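Local coordinates for beta-lactamase (PDB 5E2G), which probably hydrolyses beta-lactam antibiotics to substituted beta-amino acids, as other enzymes of the class C beta-lactamase family do, at residues Ile28-Asp33 with Tyr37-Gly42; Ala227-Phe232 with Phe320-Ala325. All coordinates share one frame; numbering follows the deposited sequence.

Contact 1: Ile28-Asp33 with Tyr37-Gly42; sequences IGIVAD and YVFDYG
Tyr37 and Ile30 sit opposite each other, paired through their backbones. Tyr37 N donates to Ile30 O at 2.7 Å, a bond clearly bent at the hydrogen on Tyr37 N (133°). In return, Ile30 N donates to Tyr37 O at 2.8 Å. Two residues along, Ile28 and Phe39 repeat the pattern: Phe39 N donates to Ile28 O at 2.7 Å and Ile28 N to Phe39 O at 2.9 Å. Between these two hydrogen-bonded pairs lies the non-hydrogen-bonded pair Gly29-Val38, where CA-H...O contacts bring Gly29 CA to Tyr37 O and Val38 CA to Ile28 O.

From CB outward, the Tyr37 side chain runs along strand 25-32, starting with CB 3.9 Å from Ile30 O. With CG anti to the carbonyl carbon (chi1 -56°), the ring turns its edge to Ile30 O, and Tyr37 CD2 lies 3.7 Å from that oxygen. One atom further on, CE2 meets Ala32 CB at 4.0 Å, an oblique approach. At the other end of the row, Ile28 CG1 packs against Tyr41 CE1 at 3.8 Å, the two side chains running across one another. Ile30 CG1 touches the edge of the Phe39 ring near its plane.

The face carrying Tyr37, Phe39 and Tyr41 lies under helix 3-21, where Tyr41 OH bonds to Thr11 OG1 and its ring makes a cation-pi contact with Arg7. On the opposite face, Val31 and Val38 touch helix 226-235. A regular antiparallel beta hairpin results, its strand axes at 157°. Strand 35-42 is the outermost strand on this side of the main antiparallel sheet, and the sheet flanked by helices on both faces is the arrangement expected of a serine beta-lactamase.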
# COMPACT_ATOMS: atom_id res chain seq x y z
N ILE A 28 -8.21 -0.93 -14.11
CA ILE A 28 -8.70 0.23 -13.38
C ILE A 28 -9.94 -0.19 -12.62
O ILE A 28 -10.90 -0.69 -13.21
CB ILE A 28 -9.04 1.40 -14.32
CG1 ILE A 28 -7.96 1.58 -15.40
CG2 ILE A 28 -9.28 2.66 -13.52
CD1 ILE A 28 -6.60 1.97 -14.89
N GLY A 29 -9.94 0.02 -11.31
CA GLY A 29 -11.10 -0.21 -10.47
C GLY A 29 -11.67 1.12 -10.02
O GLY A 29 -10.93 2.02 -9.62
N ILE A 30 -13.00 1.25 -10.09
CA ILE A 30 -13.72 2.46 -9.71
C ILE A 30 -14.85 2.09 -8.77
O ILE A 30 -15.64 1.19 -9.06
CB ILE A 30 -14.28 3.20 -10.94
CG1 ILE A 30 -13.16 3.81 -11.79
CG2 ILE A 30 -15.27 4.27 -10.51
CD1 ILE A 30 -12.39 4.90 -11.12
N VAL A 31 -14.94 2.80 -7.65
CA VAL A 31 -16.14 2.82 -6.81
C VAL A 31 -16.85 4.14 -7.09
O VAL A 31 -16.30 5.21 -6.83
CB VAL A 31 -15.80 2.69 -5.32
CG1 VAL A 31 -17.04 2.89 -4.47
CG2 VAL A 31 -15.19 1.35 -5.02
N ALA A 32 -18.05 4.06 -7.64
CA ALA A 32 -18.83 5.24 -7.98
C ALA A 32 -20.14 5.13 -7.21
O ALA A 32 -21.00 4.32 -7.57
CB ALA A 32 -19.06 5.33 -9.48
N ASP A 33 -20.26 5.92 -6.14
CA ASP A 33 -21.40 5.85 -5.23
C ASP A 33 -21.55 4.45 -4.64
O ASP A 33 -22.65 3.91 -4.54
CB ASP A 33 -22.69 6.29 -5.93
CG ASP A 33 -23.79 6.68 -4.95
OD1 ASP A 33 -23.55 7.55 -4.09
OD2 ASP A 33 -24.89 6.09 -5.05
N TYR A 37 -16.59 -1.03 -10.28
CA TYR A 37 -16.41 -1.29 -11.70
C TYR A 37 -14.94 -1.57 -11.94
O TYR A 37 -14.08 -0.96 -11.32
CB TYR A 37 -16.82 -0.09 -12.58
CG TYR A 37 -18.23 0.40 -12.39
CD1 TYR A 37 -19.25 -0.05 -13.21
CD2 TYR A 37 -18.54 1.31 -11.39
CE1 TYR A 37 -20.55 0.40 -13.05
CE2 TYR A 37 -19.83 1.76 -11.22
CZ TYR A 37 -20.83 1.30 -12.05
OH TYR A 37 -22.12 1.75 -11.88
N VAL A 38 -14.65 -2.49 -12.85
CA VAL A 38 -13.28 -2.75 -13.26
C VAL A 38 -13.20 -2.67 -14.77
O VAL A 38 -14.00 -3.29 -15.48
CB VAL A 38 -12.76 -4.11 -12.76
CG1 VAL A 38 -11.36 -4.38 -13.31
CG2 VAL A 38 -12.74 -4.14 -11.24
N PHE A 39 -12.24 -1.89 -15.26
CA PHE A 39 -12.04 -1.65 -16.69
C PHE A 39 -10.64 -2.10 -17.06
O PHE A 39 -9.66 -1.56 -16.55
CB PHE A 39 -12.24 -0.18 -17.02
CG PHE A 39 -13.57 0.37 -16.57
CD1 PHE A 39 -14.75 -0.08 -17.14
CD2 PHE A 39 -13.63 1.31 -15.56
CE1 PHE A 39 -15.96 0.41 -16.72
CE2 PHE A 39 -14.84 1.81 -15.14
CZ PHE A 39 -16.01 1.35 -15.72
N ASP A 40 -10.54 -3.09 -17.96
CA ASP A 40 -9.27 -3.67 -18.35
C ASP A 40 -8.81 -3.08 -19.67
O ASP A 40 -9.62 -2.80 -20.56
CB ASP A 40 -9.36 -5.19 -18.45
CG ASP A 40 -9.53 -5.87 -17.08
OD1 ASP A 40 -9.01 -5.35 -16.07
OD2 ASP A 40 -10.20 -6.93 -17.02
N TYR A 41 -7.49 -2.90 -19.81
CA TYR A 41 -6.91 -2.33 -21.02
C TYR A 41 -5.66 -3.10 -21.42
O TYR A 41 -4.84 -3.46 -20.57
CB TYR A 41 -6.55 -0.85 -20.83
CG TYR A 41 -7.73 0.03 -20.50
CD1 TYR A 41 -8.17 0.18 -19.19
CD2 TYR A 41 -8.40 0.72 -21.49
CE1 TYR A 41 -9.25 0.98 -18.88
CE2 TYR A 41 -9.47 1.53 -21.20
CZ TYR A 41 -9.89 1.65 -19.89
OH TYR A 41 -10.97 2.46 -19.61
N GLY A 42 -5.50 -3.34 -22.72
CA GLY A 42 -4.23 -3.84 -23.20
C GLY A 42 -3.98 -5.29 -22.82
O GLY A 42 -4.89 -6.11 -22.71

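Contact 2: Ala227-Phe232 with Phe320-Ala325; sequences ADLLRF and FSTYVA
Leu229 of helix 226-235 drops its side chain onto Val324 and Thr322 of strand 321-327. This is helix-on-sheet packing in the alpha/beta domain of the serine beta-lactamase fold, and all three touching residues are buried. The interface is small, 82 Å² summed over both sides, and the nearest CA atoms, those of Leu229 and Val324, stay 8.5 Å apart. Helix and strand therefore meet only through side chains.

The direct contact is wholly apolar, with no hydrogen bond crossing it. Val324 and Thr322, two residues apart on the strand, turn their side chains to the same face, whereas Tyr323 between them points to the other face and packs on helix 344-357. Leu229 also touches Val335 and Leu337 of the adjacent strand 332-338, so one leucine bears on two strands.

Polar bonding belongs to the sheet itself. Val324 pairs through its backbone with Lys313, which probably belongs to the KTG-type motif of the active site.

The contact is made methyl to methyl. In Leu229 the first torsion turns CG away from the backbone N, roughly anti to it although well off the ideal value (chi1 -155°). The second torsion (chi2 46°, measured to CD1) then leaves CD2 as the branch extended nearly anti to CA, which makes it the outermost methyl and the one that reaches the strand. There CD2 touches both strand residues, at 4.2 Å from Thr322 CG2 and 4.0 Å from Val324 CG2.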
# COMPACT_ATOMS: atom_id res chain seq x y z
N ALA A 227 -10.00 -6.04 -9.12
CA ALA A 227 -11.21 -6.27 -8.35
C ALA A 227 -10.90 -6.41 -6.86
O ALA A 227 -11.56 -5.79 -6.02
CB ALA A 227 -11.93 -7.52 -8.87
N ASP A 228 -9.89 -7.21 -6.52
CA ASP A 228 -9.59 -7.45 -5.11
C ASP A 228 -9.10 -6.19 -4.42
O ASP A 228 -9.54 -5.88 -3.30
CB ASP A 228 -8.55 -8.57 -4.97
CG ASP A 228 -9.18 -9.96 -4.97
OD1 ASP A 228 -10.36 -10.11 -5.35
OD2 ASP A 228 -8.47 -10.90 -4.58
N LEU A 229 -8.20 -5.45 -5.06
CA LEU A 229 -7.75 -4.19 -4.48
C LEU A 229 -8.91 -3.21 -4.34
O LEU A 229 -9.00 -2.48 -3.35
CB LEU A 229 -6.63 -3.59 -5.33
CG LEU A 229 -5.67 -2.65 -4.61
CD1 LEU A 229 -5.25 -3.28 -3.29
CD2 LEU A 229 -4.46 -2.38 -5.47
N LEU A 230 -9.82 -3.22 -5.30
CA LEU A 230 -11.01 -2.38 -5.21
C LEU A 230 -11.86 -2.77 -4.02
O LEU A 230 -12.39 -1.91 -3.31
CB LEU A 230 -11.82 -2.48 -6.51
CG LEU A 230 -12.91 -1.43 -6.67
CD1 LEU A 230 -12.30 -0.02 -6.56
CD2 LEU A 230 -13.64 -1.63 -7.99
N ARG A 231 -12.02 -4.08 -3.78
CA ARG A 231 -12.83 -4.53 -2.65
C ARG A 231 -12.22 -4.06 -1.33
O ARG A 231 -12.94 -3.70 -0.40
CB ARG A 231 -12.98 -6.04 -2.70
CG ARG A 231 -14.02 -6.58 -1.75
CD ARG A 231 -14.38 -8.03 -2.05
NE ARG A 231 -15.38 -8.52 -1.11
CZ ARG A 231 -16.69 -8.29 -1.23
NH1 ARG A 231 -17.15 -7.59 -2.24
NH2 ARG A 231 -17.53 -8.77 -0.32
N PHE A 232 -10.89 -4.05 -1.25
CA PHE A 232 -10.20 -3.49 -0.09
C PHE A 232 -10.53 -2.01 0.09
O PHE A 232 -10.82 -1.56 1.20
CB PHE A 232 -8.70 -3.72 -0.25
CG PHE A 232 -7.86 -3.32 0.94
CD1 PHE A 232 -8.21 -3.70 2.23
CD2 PHE A 232 -6.69 -2.61 0.76
CE1 PHE A 232 -7.43 -3.34 3.32
CE2 PHE A 232 -5.89 -2.25 1.85
CZ PHE A 232 -6.27 -2.62 3.13
N PHE A 320 6.10 -2.66 -12.50
CA PHE A 320 4.69 -2.35 -12.30
C PHE A 320 4.51 -0.98 -11.63
O PHE A 320 5.38 -0.50 -10.91
CB PHE A 320 3.99 -3.41 -11.44
CG PHE A 320 3.94 -4.78 -12.06
CD1 PHE A 320 5.05 -5.61 -12.06
CD2 PHE A 320 2.75 -5.27 -12.60
CE1 PHE A 320 4.99 -6.89 -12.61
CE2 PHE A 320 2.69 -6.54 -13.15
CZ PHE A 320 3.81 -7.35 -13.15
N SER A 321 3.33 -0.39 -11.84
CA SER A 321 2.97 0.89 -11.24
C SER A 321 1.56 0.82 -10.67
O SER A 321 0.63 0.40 -11.37
CB SER A 321 3.06 2.03 -12.26
OG SER A 321 4.40 2.22 -12.69
N THR A 322 1.39 1.26 -9.42
CA THR A 322 0.13 1.16 -8.70
C THR A 322 -0.21 2.50 -8.06
O THR A 322 0.68 3.24 -7.62
CB THR A 322 0.23 0.10 -7.60
OG1 THR A 322 0.81 -1.08 -8.16
CG2 THR A 322 -1.15 -0.24 -7.04
N TYR A 323 -1.50 2.80 -7.99
CA TYR A 323 -1.99 3.95 -7.23
C TYR A 323 -3.37 3.63 -6.69
O TYR A 323 -4.19 3.03 -7.39
CB TYR A 323 -2.06 5.23 -8.09
CG TYR A 323 -2.41 6.48 -7.30
CD1 TYR A 323 -1.61 6.91 -6.26
CD2 TYR A 323 -3.54 7.22 -7.61
CE1 TYR A 323 -1.93 8.06 -5.53
CE2 TYR A 323 -3.87 8.37 -6.89
CZ TYR A 323 -3.06 8.78 -5.85
OH TYR A 323 -3.37 9.91 -5.15
N VAL A 324 -3.63 4.06 -5.46
CA VAL A 324 -4.90 3.85 -4.77
C VAL A 324 -5.29 5.16 -4.11
O VAL A 324 -4.49 5.75 -3.39
CB VAL A 324 -4.79 2.75 -3.71
CG1 VAL A 324 -6.08 2.65 -2.94
CG2 VAL A 324 -4.40 1.41 -4.35
N ALA A 325 -6.53 5.61 -4.32
CA ALA A 325 -7.00 6.83 -3.67
C ALA A 325 -8.50 6.76 -3.47
O ALA A 325 -9.22 6.30 -4.35
CB ALA A 325 -6.63 8.07 -4.49

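Overall arrangement
Both segments of contact 1 come earlier in the chain than those of contact 2, and the two contacts, about 10 Å apart between centres, lie on the same antiparallel sheet. The order of strands there is 35-42, 25-32, 332-338, 321-327, so the hairpin of contact 1 forms one margin and strand 332-338 separates it from the strand of contact 2. Helix 226-235 lies across one face of these strands. Leu230, next to the residue that packs in contact 2, puts CD2 3.4 Å from Tyr37 O and its CD1 3.6 Å from Val31 CG2. The helix thus joins the sheet margin to its interior, while strand 321-327 pairs with strand 309-316, which carries the probable active-site lysine.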